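Local coordinates for protein nucleoporin GLE1 (Saccharomyces cerevisiae, PDB 6B4E) that serves as a component of the nuclear pore complex and an mRNA export factor, binds inositol hexakisphosphate and has enzyme activator activity, at residues A[251-263]-A[276-288]. Sequence-based numbering, arbitrary orientation. Where two conformers were deposited one is given.
Sequences SKLLILIGEELTS and LRILLEAWQNNNM
R277 reaches across to E259 and, in one of the two conformers modelled for that glutamate, forms a salt bridge, R277 NH2 donating to E259 OE2 at 2.8 Å, while a weak bond runs from NH1 to OE1. The bidentate grip of this conformer is not coplanar: carboxylate and guanidinium planes stand 68° apart, and NH2 meets OE2 from above the carboxylate plane. R277 NH1 also lies 3.0 Å from T262 OG1 and equally near S263 OG, the latter at the guanidinium edge, whereas the G258 carbonyl oxygen lies over one face. The arginine thus fits as a knob into the hole formed by G258, E259, T262 and S263, its chain bending at chi3 (-65°) to turn the guanidinium into place. A leucine in its place would probably leave the E259 carboxylate of that conformer without its cationic mate here and the oxygens around NH1 facing an apolar chain.

Next to this polar end, G258 lets the helices come close: its CA is 5.2 Å from that of R277, and L280 packs CD2 against the glycine carbonyl. L280 CB sits against G258 CA, with no side chain on the glycine between them. L276 CD2 approaches the carbonyl oxygen of I257, which is buried without a polar partner. At the other end W283 takes L254 CD1 almost squarely over its six-membered ring in a CH-pi contact, 4.2 Å from the centroid, while I255 CG1 and the S251 carbonyl oxygen meet its edge. M288 CE adds an apolar contact to L254 CD1 from beyond the Schellman motif that ends the helix.

The pair forms a steeply crossed helical hairpin in the C-terminal domain of GLE1; the axes of the two short segments approach to 8.5 Å, with 136° between their N-to-C directions. W283 touches L243 and M288 touches V240, both earlier on helix 225-264, and I257 packs on C216 of helix 206-216.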
loop_
_atom_site.group_PDB
_atom_site.type_symbol
_atom_site.label_atom_id
_atom_site.label_comp_id
_atom_site.label_asym_id
_atom_site.label_seq_id
_atom_site.Cartn_x
_atom_site.Cartn_y
_atom_site.Cartn_z
ATOM N N SER A 251 -2.860 19.011 6.047
ATOM C CA SER A 251 -4.091 19.285 6.789
ATOM C C SER A 251 -5.251 19.567 5.852
ATOM O O SER A 251 -6.367 19.102 6.085
ATOM C CB SER A 251 -3.897 20.467 7.738
ATOM O OG SER A 251 -2.927 20.186 8.737
ATOM N N LYS A 252 -5.021 20.357 4.803
ATOM C CA LYS A 252 -6.081 20.598 3.829
ATOM C C LYS A 252 -6.563 19.290 3.213
ATOM O O LYS A 252 -7.759 19.119 2.952
ATOM C CB LYS A 252 -5.590 21.538 2.731
ATOM C CG LYS A 252 -5.335 22.955 3.232
ATOM C CD LYS A 252 -4.350 23.717 2.358
ATOM C CE LYS A 252 -4.813 23.828 0.928
ATOM N NZ LYS A 252 -3.845 24.632 0.102
ATOM N N LEU A 253 -5.646 18.354 2.965
ATOM C CA LEU A 253 -6.045 17.122 2.298
ATOM C C LEU A 253 -6.760 16.188 3.267
ATOM O O LEU A 253 -7.694 15.479 2.870
ATOM C CB LEU A 253 -4.809 16.467 1.664
ATOM C CG LEU A 253 -5.020 15.293 0.711
ATOM C CD1 LEU A 253 -6.178 15.525 -0.238
ATOM C CD2 LEU A 253 -3.750 15.052 -0.062
ATOM N N LEU A 254 -6.359 16.186 4.544
ATOM C CA LEU A 254 -7.091 15.402 5.540
ATOM C C LEU A 254 -8.499 15.939 5.733
ATOM O O LEU A 254 -9.453 15.160 5.895
ATOM C CB LEU A 254 -6.356 15.390 6.881
ATOM C CG LEU A 254 -4.990 14.695 6.922
ATOM C CD1 LEU A 254 -4.583 14.549 8.392
ATOM C CD2 LEU A 254 -5.007 13.353 6.247
ATOM N N ILE A 255 -8.654 17.264 5.740
ATOM C CA ILE A 255 -9.992 17.846 5.803
ATOM C C ILE A 255 -10.801 17.440 4.577
ATOM O O ILE A 255 -12.002 17.166 4.669
ATOM C CB ILE A 255 -9.896 19.376 5.947
ATOM C CG1 ILE A 255 -9.259 19.720 7.302
ATOM C CG2 ILE A 255 -11.272 20.038 5.781
ATOM C CD1 ILE A 255 -8.844 21.144 7.449
ATOM N N LEU A 256 -10.167 17.410 3.407
ATOM C CA LEU A 256 -10.899 17.081 2.194
ATOM C C LEU A 256 -11.427 15.652 2.256
ATOM O O LEU A 256 -12.595 15.409 1.939
ATOM C CB LEU A 256 -10.023 17.295 0.963
ATOM C CG LEU A 256 -10.772 17.225 -0.372
ATOM C CD1 LEU A 256 -11.782 18.381 -0.527
ATOM C CD2 LEU A 256 -9.791 17.260 -1.489
ATOM N N ILE A 257 -10.597 14.688 2.685
ATOM C CA ILE A 257 -11.094 13.303 2.741
ATOM C C ILE A 257 -12.056 13.111 3.909
ATOM O O ILE A 257 -13.056 12.393 3.792
ATOM C CB ILE A 257 -9.950 12.259 2.793
ATOM C CG1 ILE A 257 -8.999 12.415 3.999
ATOM C CG2 ILE A 257 -9.190 12.273 1.508
ATOM C CD1 ILE A 257 -8.106 11.178 4.215
ATOM N N GLY A 258 -11.759 13.705 5.067
ATOM C CA GLY A 258 -12.523 13.382 6.261
ATOM C C GLY A 258 -13.828 14.132 6.393
ATOM O O GLY A 258 -14.787 13.605 6.973
ATOM N N GLU A 259 -13.892 15.366 5.887
ATOM C CA GLU A 259 -15.111 16.171 5.927
ATOM C C GLU A 259 -15.825 16.168 4.581
ATOM O O GLU A 259 -16.982 15.749 4.485
ATOM C CB GLU A 259 -14.793 17.615 6.340
ATOM C CG GLU A 259 -15.991 18.556 6.275
ATOM C CD GLU A 259 -17.142 18.107 7.179
ATOM O OE1 GLU A 259 -18.306 18.128 6.733
ATOM O OE2 GLU A 259 -16.879 17.736 8.345
ATOM N N GLU A 260 -15.141 16.614 3.523
ATOM C CA GLU A 260 -15.822 16.841 2.252
ATOM C C GLU A 260 -16.199 15.535 1.565
ATOM O O GLU A 260 -17.337 15.366 1.125
ATOM C CB GLU A 260 -14.945 17.704 1.338
ATOM C CG GLU A 260 -15.610 18.124 0.033
ATOM C CD GLU A 260 -16.858 18.988 0.242
ATOM O OE1 GLU A 260 -17.628 19.167 -0.727
ATOM O OE2 GLU A 260 -17.072 19.488 1.371
ATOM N N LEU A 261 -15.257 14.604 1.441
ATOM C CA LEU A 261 -15.557 13.354 0.748
ATOM C C LEU A 261 -16.633 12.558 1.484
ATOM O O LEU A 261 -17.566 12.038 0.861
ATOM C CB LEU A 261 -14.270 12.548 0.585
ATOM C CG LEU A 261 -14.358 11.287 -0.273
ATOM C CD1 LEU A 261 -14.777 11.606 -1.700
ATOM C CD2 LEU A 261 -13.024 10.579 -0.259
ATOM N N THR A 262 -16.540 12.468 2.811
ATOM C CA THR A 262 -17.572 11.761 3.569
ATOM C C THR A 262 -18.922 12.470 3.458
ATOM O O THR A 262 -19.967 11.814 3.355
ATOM C CB THR A 262 -17.165 11.628 5.039
ATOM O OG1 THR A 262 -16.960 12.928 5.598
ATOM C CG2 THR A 262 -15.901 10.843 5.187
ATOM N N SER A 263 -18.924 13.809 3.500
ATOM C CA SER A 263 -20.180 14.553 3.389
ATOM C C SER A 263 -20.855 14.291 2.052
ATOM O O SER A 263 -22.080 14.114 1.983
ATOM C CB SER A 263 -19.939 16.060 3.554
ATOM O OG SER A 263 -19.822 16.445 4.909
ATOM N N LEU A 276 -14.055 7.136 9.056
ATOM C CA LEU A 276 -13.134 8.198 8.659
ATOM C C LEU A 276 -13.540 9.520 9.294
ATOM O O LEU A 276 -12.688 10.303 9.723
ATOM C CB LEU A 276 -13.090 8.331 7.136
ATOM C CG LEU A 276 -11.974 9.218 6.572
ATOM C CD1 LEU A 276 -10.603 8.688 6.958
ATOM C CD2 LEU A 276 -12.070 9.331 5.048
ATOM N N ARG A 277 -14.847 9.783 9.380
ATOM C CA ARG A 277 -15.281 11.015 10.028
ATOM C C ARG A 277 -14.924 11.005 11.513
ATOM O O ARG A 277 -14.570 12.043 12.075
ATOM C CB ARG A 277 -16.783 11.219 9.828
ATOM C CG ARG A 277 -17.336 12.406 10.613
ATOM C CD ARG A 277 -18.728 12.805 10.161
ATOM N NE ARG A 277 -18.745 13.308 8.793
ATOM C CZ ARG A 277 -18.466 14.561 8.442
ATOM N NH1 ARG A 277 -18.518 14.917 7.161
ATOM N NH2 ARG A 277 -18.134 15.461 9.361
ATOM N N ILE A 278 -15.009 9.841 12.168
ATOM C CA ILE A 278 -14.603 9.744 13.574
ATOM C C ILE A 278 -13.115 10.061 13.730
ATOM O O ILE A 278 -12.708 10.722 14.703
ATOM C CB ILE A 278 -14.946 8.343 14.121
ATOM C CG1 ILE A 278 -16.476 8.190 14.229
ATOM C CG2 ILE A 278 -14.245 8.085 15.444
ATOM C CD1 ILE A 278 -17.144 9.125 15.206
ATOM N N LEU A 279 -12.284 9.584 12.789
ATOM C CA LEU A 279 -10.853 9.892 12.820
ATOM C C LEU A 279 -10.613 11.382 12.615
ATOM O O LEU A 279 -9.778 11.993 13.311
ATOM C CB LEU A 279 -10.109 9.088 11.757
ATOM C CG LEU A 279 -10.059 7.576 11.989
ATOM C CD1 LEU A 279 -9.519 6.825 10.822
ATOM C CD2 LEU A 279 -9.220 7.217 13.227
ATOM N N LEU A 280 -11.331 11.988 11.660
ATOM C CA LEU A 280 -11.236 13.435 11.491
ATOM C C LEU A 280 -11.568 14.140 12.800
ATOM O O LEU A 280 -10.863 15.065 13.220
ATOM C CB LEU A 280 -12.187 13.906 10.386
ATOM C CG LEU A 280 -12.384 15.434 10.262
ATOM C CD1 LEU A 280 -11.356 16.023 9.351
ATOM C CD2 LEU A 280 -13.786 15.811 9.798
ATOM N N GLU A 281 -12.643 13.709 13.459
ATOM C CA GLU A 281 -13.070 14.354 14.694
ATOM C C GLU A 281 -12.032 14.214 15.799
ATOM O O GLU A 281 -11.843 15.141 16.600
ATOM C CB GLU A 281 -14.407 13.777 15.158
ATOM C CG GLU A 281 -15.559 14.115 14.249
ATOM C CD GLU A 281 -16.843 13.346 14.578
ATOM O OE1 GLU A 281 -16.862 12.530 15.542
ATOM O OE2 GLU A 281 -17.840 13.586 13.868
ATOM N N ALA A 282 -11.379 13.061 15.888
ATOM C CA ALA A 282 -10.347 12.886 16.901
ATOM C C ALA A 282 -9.189 13.846 16.667
ATOM O O ALA A 282 -8.625 14.397 17.616
ATOM C CB ALA A 282 -9.862 11.433 16.887
ATOM N N TRP A 283 -8.810 14.033 15.402
ATOM C CA TRP A 283 -7.747 14.971 15.057
ATOM C C TRP A 283 -8.164 16.391 15.376
ATOM O O TRP A 283 -7.384 17.174 15.939
ATOM C CB TRP A 283 -7.420 14.818 13.578
ATOM C CG TRP A 283 -6.486 15.831 12.996
ATOM C CD1 TRP A 283 -5.273 16.229 13.490
ATOM C CD2 TRP A 283 -6.682 16.544 11.784
ATOM N NE1 TRP A 283 -4.700 17.160 12.646
ATOM C CE2 TRP A 283 -5.554 17.373 11.594
ATOM C CE3 TRP A 283 -7.706 16.569 10.830
ATOM C CZ2 TRP A 283 -5.431 18.216 10.502
ATOM C CZ3 TRP A 283 -7.580 17.406 9.752
ATOM C CH2 TRP A 283 -6.452 18.223 9.591
ATOM N N GLN A 284 -9.402 16.742 15.016
ATOM C CA GLN A 284 -9.918 18.070 15.332
ATOM C C GLN A 284 -9.944 18.323 16.824
ATOM O O GLN A 284 -9.927 19.482 17.252
ATOM C CB GLN A 284 -11.314 18.225 14.732
ATOM C CG GLN A 284 -11.279 18.336 13.233
ATOM C CD GLN A 284 -12.675 18.314 12.628
ATOM O OE1 GLN A 284 -13.606 17.703 13.179
ATOM N NE2 GLN A 284 -12.834 18.995 11.508
ATOM N N ASN A 285 -10.046 17.271 17.633
ATOM C CA ASN A 285 -10.023 17.383 19.084
ATOM C C ASN A 285 -8.641 17.119 19.661
ATOM O O ASN A 285 -8.524 16.810 20.844
ATOM C CB ASN A 285 -11.055 16.427 19.700
ATOM C CG ASN A 285 -11.433 16.798 21.117
ATOM O OD1 ASN A 285 -11.292 17.943 21.531
ATOM N ND2 ASN A 285 -11.896 15.803 21.896
ATOM N N ASN A 286 -7.584 17.250 18.863
ATOM C CA ASN A 286 -6.220 17.088 19.372
ATOM C C ASN A 286 -6.054 15.760 20.094
ATOM O O ASN A 286 -5.484 15.664 21.189
ATOM C CB ASN A 286 -5.839 18.265 20.257
ATOM C CG ASN A 286 -5.132 19.310 19.483
ATOM O OD1 ASN A 286 -3.925 19.182 19.196
ATOM N ND2 ASN A 286 -5.866 20.339 19.076
ATOM N N ASN A 287 -6.561 14.714 19.437
ATOM C CA ASN A 287 -6.524 13.368 19.964
ATOM C C ASN A 287 -6.190 12.342 18.873
ATOM O O ASN A 287 -6.634 11.191 18.948
ATOM C CB ASN A 287 -7.869 13.042 20.641
ATOM C CG ASN A 287 -7.759 11.922 21.635
ATOM O OD1 ASN A 287 -6.722 11.749 22.275
ATOM N ND2 ASN A 287 -8.837 11.162 21.785
ATOM N N MET A 288 -5.379 12.725 17.874
ATOM C CA MET A 288 -4.992 11.791 16.818
ATOM C C MET A 288 -4.089 10.705 17.382
ATOM O O MET A 288 -3.096 10.999 18.063
ATOM C CB MET A 288 -4.274 12.516 15.683
ATOM C CG MET A 288 -3.778 11.588 14.591
ATOM S SD MET A 288 -2.963 12.460 13.230
ATOM C CE MET A 288 -4.366 12.955 12.225
#